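Long-range contacts in protein Dok-7 (PDB 3ML4), which probably activates the receptor kinase MuSK inside muscle cells through dimerization, driving neuromuscular synapse formation, and binds phosphoinositides with its PH domain: residues 10-15 with 104-108; 78-82 with 93-98. One frame throughout, in Å; residues are numbered along the deposited sequence.

Interaction 1. Residues 10-15 with 104-108; sequences LVEGQV and WDTRI
In the PH domain the C-terminal helix closes one end of the barrel, and Val11 on the first strand meets Trp104 and Arg107 on that helix. Strand 11-15 and helix 104-108 run nearly antiparallel, at 160°, with their axes 9.9 Å apart at closest. Val11 CG2 sits 3.7 Å from the centroid of the six-membered ring of Trp104, only 10° off the ring normal, a well-centred CH-pi contact. That methyl is set between the backbone N and the carbonyl carbon, and this puts it over the indole while Val11 CG1 turns the other way, to 3.7 Å from Arg107 CG. The two side chains run past one another head to tail, and Arg107 packs here through its CB and CG. Arg107 CG also lies 3.6 Å from Leu10 O. Further along the strand, the far corner of the indole reaches the backbone: Trp104 CZ2 is 3.7 Å from Gly13 N, which lies in the ring plane at its edge. Val15 CG2 comes to 3.6 Å from Trp104 CH2, approaching obliquely. At the other end, the Leu10 side chain crosses that of Ile108 at about a right angle, Leu10 CD1 lying 3.7 Å from Ile108 CG1. A classic beta bulge, with Leu10 and Val11 opposite Leu30, turns both side chains to the helix. Phe95 meets the Trp104 ring edge-to-face, while Glu12, on the other side of the strand, pairs with Arg51. With no hydrogen bond between strand and helix, the contact rests on shape and dispersion, and its strength probably depends on how closely Val11, Val15 and Leu10 fit the indole and Ile108.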
loop_
_atom_site.group_PDB
_atom_site.type_symbol
_atom_site.label_atom_id
_atom_site.label_comp_id
_atom_site.label_asym_id
_atom_site.label_seq_id
_atom_site.Cartn_x
_atom_site.Cartn_y
_atom_site.Cartn_z
ATOM N N LEU B 10 11.231 -10.795 -2.051
ATOM C CA LEU B 10 10.049 -11.643 -2.248
ATOM C C LEU B 10 10.381 -12.774 -3.223
ATOM O O LEU B 10 9.931 -13.900 -3.039
ATOM C CB LEU B 10 8.786 -10.853 -2.636
ATOM C CG LEU B 10 8.588 -10.104 -3.952
ATOM C CD1 LEU B 10 8.166 -11.035 -5.064
ATOM C CD2 LEU B 10 7.517 -9.051 -3.761
ATOM N N VAL B 11 11.181 -12.457 -4.242
ATOM C CA VAL B 11 11.823 -13.466 -5.096
ATOM C C VAL B 11 13.195 -13.012 -5.547
ATOM O O VAL B 11 13.440 -11.818 -5.732
ATOM C CB VAL B 11 11.020 -13.833 -6.385
ATOM C CG1 VAL B 11 9.947 -14.867 -6.091
ATOM C CG2 VAL B 11 10.469 -12.583 -7.092
ATOM N N GLU B 12 14.076 -13.985 -5.736
ATOM C CA GLU B 12 15.383 -13.749 -6.328
ATOM C C GLU B 12 15.822 -14.978 -7.102
ATOM O O GLU B 12 15.441 -16.099 -6.768
ATOM C CB GLU B 12 16.421 -13.372 -5.263
ATOM C CG GLU B 12 16.485 -14.318 -4.066
ATOM C CD GLU B 12 17.668 -14.039 -3.168
ATOM O OE1 GLU B 12 18.734 -13.637 -3.683
ATOM O OE2 GLU B 12 17.537 -14.229 -1.944
ATOM N N GLY B 13 16.616 -14.757 -8.142
ATOM C CA GLY B 13 17.099 -15.842 -8.985
ATOM C C GLY B 13 17.773 -15.340 -10.238
ATOM O O GLY B 13 17.954 -14.132 -10.415
ATOM N N GLN B 14 18.149 -16.268 -11.111
ATOM C CA GLN B 14 18.811 -15.897 -12.357
ATOM C C GLN B 14 17.766 -15.571 -13.417
ATOM O O GLN B 14 16.856 -16.360 -13.678
ATOM C CB GLN B 14 19.788 -16.987 -12.818
ATOM C CG GLN B 14 20.975 -16.464 -13.649
ATOM C CD GLN B 14 21.957 -15.602 -12.846
ATOM O OE1 GLN B 14 21.896 -15.539 -11.615
ATOM N NE2 GLN B 14 22.870 -14.937 -13.552
ATOM N N VAL B 15 17.894 -14.382 -13.997
ATOM C CA VAL B 15 16.902 -13.834 -14.914
ATOM C C VAL B 15 17.633 -13.073 -16.005
ATOM O O VAL B 15 18.684 -12.478 -15.756
ATOM C CB VAL B 15 15.939 -12.845 -14.187
ATOM C CG1 VAL B 15 14.816 -12.390 -15.111
ATOM C CG2 VAL B 15 15.351 -13.462 -12.925
ATOM N N TRP B 104 7.451 -17.078 -10.053
ATOM C CA TRP B 104 7.593 -15.624 -9.973
ATOM C C TRP B 104 6.251 -14.893 -10.141
ATOM O O TRP B 104 5.923 -14.001 -9.353
ATOM C CB TRP B 104 8.640 -15.124 -10.977
ATOM C CG TRP B 104 10.054 -15.237 -10.476
ATOM C CD1 TRP B 104 10.664 -16.359 -9.986
ATOM C CD2 TRP B 104 11.036 -14.191 -10.416
ATOM N NE1 TRP B 104 11.958 -16.077 -9.623
ATOM C CE2 TRP B 104 12.216 -14.755 -9.878
ATOM C CE3 TRP B 104 11.037 -12.834 -10.764
ATOM C CZ2 TRP B 104 13.383 -14.008 -9.675
ATOM C CZ3 TRP B 104 12.206 -12.092 -10.566
ATOM C CH2 TRP B 104 13.357 -12.681 -10.024
ATOM N N ASP B 105 5.472 -15.293 -11.147
ATOM C CA ASP B 105 4.149 -14.711 -11.380
ATOM C C ASP B 105 3.216 -14.879 -10.174
ATOM O O ASP B 105 2.550 -13.923 -9.769
ATOM C CB ASP B 105 3.495 -15.314 -12.627
ATOM C CG ASP B 105 2.132 -14.717 -12.908
ATOM O OD1 ASP B 105 2.064 -13.681 -13.600
ATOM O OD2 ASP B 105 1.130 -15.277 -12.434
ATOM N N THR B 106 3.175 -16.092 -9.617
ATOM C CA THR B 106 2.311 -16.401 -8.476
ATOM C C THR B 106 2.745 -15.652 -7.208
ATOM O O THR B 106 1.901 -15.123 -6.477
ATOM C CB THR B 106 2.263 -17.924 -8.198
ATOM O OG1 THR B 106 2.025 -18.628 -9.423
ATOM C CG2 THR B 106 1.164 -18.271 -7.197
ATOM N N ARG B 107 4.054 -15.604 -6.960
ATOM C CA ARG B 107 4.597 -14.942 -5.772
ATOM C C ARG B 107 4.405 -13.423 -5.838
ATOM O O ARG B 107 3.921 -12.816 -4.878
ATOM C CB ARG B 107 6.076 -15.325 -5.566
ATOM C CG ARG B 107 6.723 -14.881 -4.237
ATOM C CD ARG B 107 6.249 -15.683 -3.024
ATOM N NE ARG B 107 5.155 -14.995 -2.347
ATOM C CZ ARG B 107 5.300 -14.205 -1.282
ATOM N NH1 ARG B 107 6.497 -14.017 -0.736
ATOM N NH2 ARG B 107 4.238 -13.611 -0.754
ATOM N N ILE B 108 4.763 -12.824 -6.977
ATOM C CA ILE B 108 4.609 -11.376 -7.190
ATOM C C ILE B 108 3.145 -10.923 -7.117
ATOM O O ILE B 108 2.843 -9.911 -6.487
ATOM C CB ILE B 108 5.261 -10.908 -8.514
ATOM C CG1 ILE B 108 6.772 -11.185 -8.498
ATOM C CG2 ILE B 108 4.996 -9.423 -8.753
ATOM C CD1 ILE B 108 7.474 -11.006 -9.840
#

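Interaction 2. Residues 78-82 with 93-98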
loop_
_atom_site.group_PDB
_atom_site.type_symbol
_atom_site.label_atom_id
_atom_site.label_comp_id
_atom_site.label_asym_id
_atom_site.label_seq_id
_atom_site.Cartn_x
_atom_site.Cartn_y
_atom_site.Cartn_z
ATOM N N LEU B 78 12.688 -15.403 -26.616
ATOM C CA LEU B 78 12.382 -16.128 -25.378
ATOM C C LEU B 78 10.894 -16.419 -25.246
ATOM O O LEU B 78 10.061 -15.667 -25.770
ATOM C CB LEU B 78 12.914 -15.375 -24.151
ATOM C CG LEU B 78 14.358 -15.690 -23.709
ATOM C CD1 LEU B 78 15.384 -15.022 -24.603
ATOM C CD2 LEU B 78 14.594 -15.288 -22.258
ATOM N N ALA B 79 10.570 -17.519 -24.563
ATOM C CA ALA B 79 9.182 -17.977 -24.413
ATOM C C ALA B 79 8.711 -17.995 -22.954
ATOM O O ALA B 79 7.520 -17.874 -22.679
ATOM C CB ALA B 79 9.001 -19.356 -25.047
ATOM N N HIS B 80 9.645 -18.175 -22.028
ATOM C CA HIS B 80 9.337 -18.078 -20.610
ATOM C C HIS B 80 9.741 -16.691 -20.100
ATOM O O HIS B 80 10.788 -16.506 -19.482
ATOM C CB HIS B 80 10.009 -19.207 -19.830
ATOM C CG HIS B 80 9.642 -20.573 -20.320
ATOM N ND1 HIS B 80 10.584 -21.523 -20.649
ATOM C CD2 HIS B 80 8.435 -21.144 -20.553
ATOM C CE1 HIS B 80 9.976 -22.626 -21.048
ATOM N NE2 HIS B 80 8.671 -22.422 -21.002
ATOM N N THR B 81 8.892 -15.720 -20.413
ATOM C CA THR B 81 9.091 -14.335 -20.036
ATOM C C THR B 81 7.933 -13.884 -19.161
ATOM O O THR B 81 6.815 -14.401 -19.277
ATOM C CB THR B 81 9.116 -13.415 -21.270
ATOM O OG1 THR B 81 7.941 -13.650 -22.049
ATOM C CG2 THR B 81 10.339 -13.677 -22.126
ATOM N N LEU B 82 8.205 -12.921 -18.288
ATOM C CA LEU B 82 7.162 -12.289 -17.492
ATOM C C LEU B 82 7.149 -10.798 -17.768
ATOM O O LEU B 82 8.195 -10.159 -17.858
ATOM C CB LEU B 82 7.367 -12.560 -15.998
ATOM C CG LEU B 82 6.365 -11.957 -15.005
ATOM C CD1 LEU B 82 4.956 -12.531 -15.196
ATOM C CD2 LEU B 82 6.848 -12.159 -13.568
ATOM N N LEU B 93 10.973 -9.782 -18.140
ATOM C CA LEU B 93 11.872 -10.683 -17.429
ATOM C C LEU B 93 12.037 -11.981 -18.211
ATOM O O LEU B 93 11.072 -12.500 -18.769
ATOM C CB LEU B 93 11.337 -10.988 -16.027
ATOM C CG LEU B 93 11.100 -9.858 -15.016
ATOM C CD1 LEU B 93 10.688 -10.436 -13.665
ATOM C CD2 LEU B 93 12.322 -8.983 -14.853
ATOM N N GLY B 94 13.262 -12.500 -18.240
ATOM C CA GLY B 94 13.574 -13.703 -19.000
ATOM C C GLY B 94 13.964 -14.877 -18.130
ATOM O O GLY B 94 14.940 -14.812 -17.381
ATOM N N PHE B 95 13.201 -15.957 -18.242
ATOM C CA PHE B 95 13.445 -17.162 -17.474
ATOM C C PHE B 95 13.732 -18.325 -18.400
ATOM O O PHE B 95 13.307 -18.329 -19.554
ATOM C CB PHE B 95 12.233 -17.505 -16.610
ATOM C CG PHE B 95 11.798 -16.393 -15.717
ATOM C CD1 PHE B 95 10.859 -15.465 -16.152
ATOM C CD2 PHE B 95 12.325 -16.268 -14.437
ATOM C CE1 PHE B 95 10.451 -14.430 -15.329
ATOM C CE2 PHE B 95 11.921 -15.235 -13.602
ATOM C CZ PHE B 95 10.978 -14.313 -14.051
ATOM N N ASP B 96 14.449 -19.311 -17.874
ATOM C CA ASP B 96 14.717 -20.551 -18.587
ATOM C C ASP B 96 13.489 -21.440 -18.466
ATOM O O ASP B 96 12.771 -21.665 -19.440
ATOM C CB ASP B 96 15.929 -21.258 -17.975
ATOM C CG ASP B 96 16.855 -20.301 -17.242
ATOM O OD1 ASP B 96 16.994 -19.133 -17.683
ATOM O OD2 ASP B 96 17.444 -20.711 -16.218
ATOM N N SER B 97 13.249 -21.914 -17.249
ATOM C CA SER B 97 12.184 -22.859 -16.965
ATOM C C SER B 97 10.814 -22.203 -16.897
ATOM O O SER B 97 10.676 -21.071 -16.428
ATOM C CB SER B 97 12.477 -23.596 -15.655
ATOM O OG SER B 97 13.015 -22.715 -14.682
ATOM N N HIS B 98 9.809 -22.933 -17.376
ATOM C CA HIS B 98 8.407 -22.547 -17.256
ATOM C C HIS B 98 7.980 -22.386 -15.792
ATOM O O HIS B 98 7.315 -21.412 -15.444
ATOM C CB HIS B 98 7.519 -23.581 -17.961
ATOM C CG HIS B 98 6.056 -23.261 -17.921
ATOM N ND1 HIS B 98 5.191 -23.843 -17.021
ATOM C CD2 HIS B 98 5.304 -22.430 -18.679
ATOM C CE1 HIS B 98 3.969 -23.383 -17.223
ATOM N NE2 HIS B 98 4.010 -22.521 -18.221
#
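Leu78 starts the contact by laying its CD2 on the backbone of the facing strand, 3.8 Å from Gly94 CA. His80 O takes the amide N of Phe95 at 2.8 Å, the donor lying almost straight out from the C=O at 176°, and also lies in the plane of the Phe95 ring, at the edge. With CG anti to its carbonyl carbon (chi1 -57°), the His80 imidazole swings across the turn that leads into the helix. One face is covered by the backbone there, His98 N standing over the ring centre, and ND1 donates to Asp96 O, about 27° out of the ring plane; the modelled separation is doubtfully short. An alanine here would strip away the ring, and is likely to leave the backbone at Ser97 and His98 uncovered and probably Asp96 O without a partner. The side chains of His98 and His80 cross at about a right angle, their rings in an oblique pair, His98 CB 3.5 Å from His80 NE2. From here the two strands pair as the closing antiparallel hairpin of the PH barrel. Thr81 and Gly94 form a non-hydrogen-bonded pair, in which Thr81 CA approaches Leu93 O in a CA-H...O contact of 3.0 Å. Leu82 and Leu93 are the hydrogen-bonded pair: Leu82 N gives to Leu93 O at 2.9 Å, and Leu93 N returns to Leu82 O at 2.8 Å. Their side chains share the sheet face turned to Ile108 and Trp104, and Leu82 CB meets the edge of the Phe95 ring at CE1, 3.7 Å away.

How the interactions relate
Both interactions belong to the PH domain, and helix 98-112 ties them together: it follows strand 90-94 after the short turn 95-97 and then packs back over the sheet onto strand 11-17. Interaction 1 is apolar packing of helix on strand, without a hydrogen bond, and runs from a buried centre to a partly exposed rim at Arg107. Interaction 2 is backbone bonding between neighbouring strands plus the His80 side chain, buried at the leucine end but nearer the surface around the histidines. The two touch at several places, among them Leu93 CD1 and Trp104 CE3, 3.8 Å apart, and a backbone hydrogen bond between Gly94 and Lys16 joins the hairpin to the first strand.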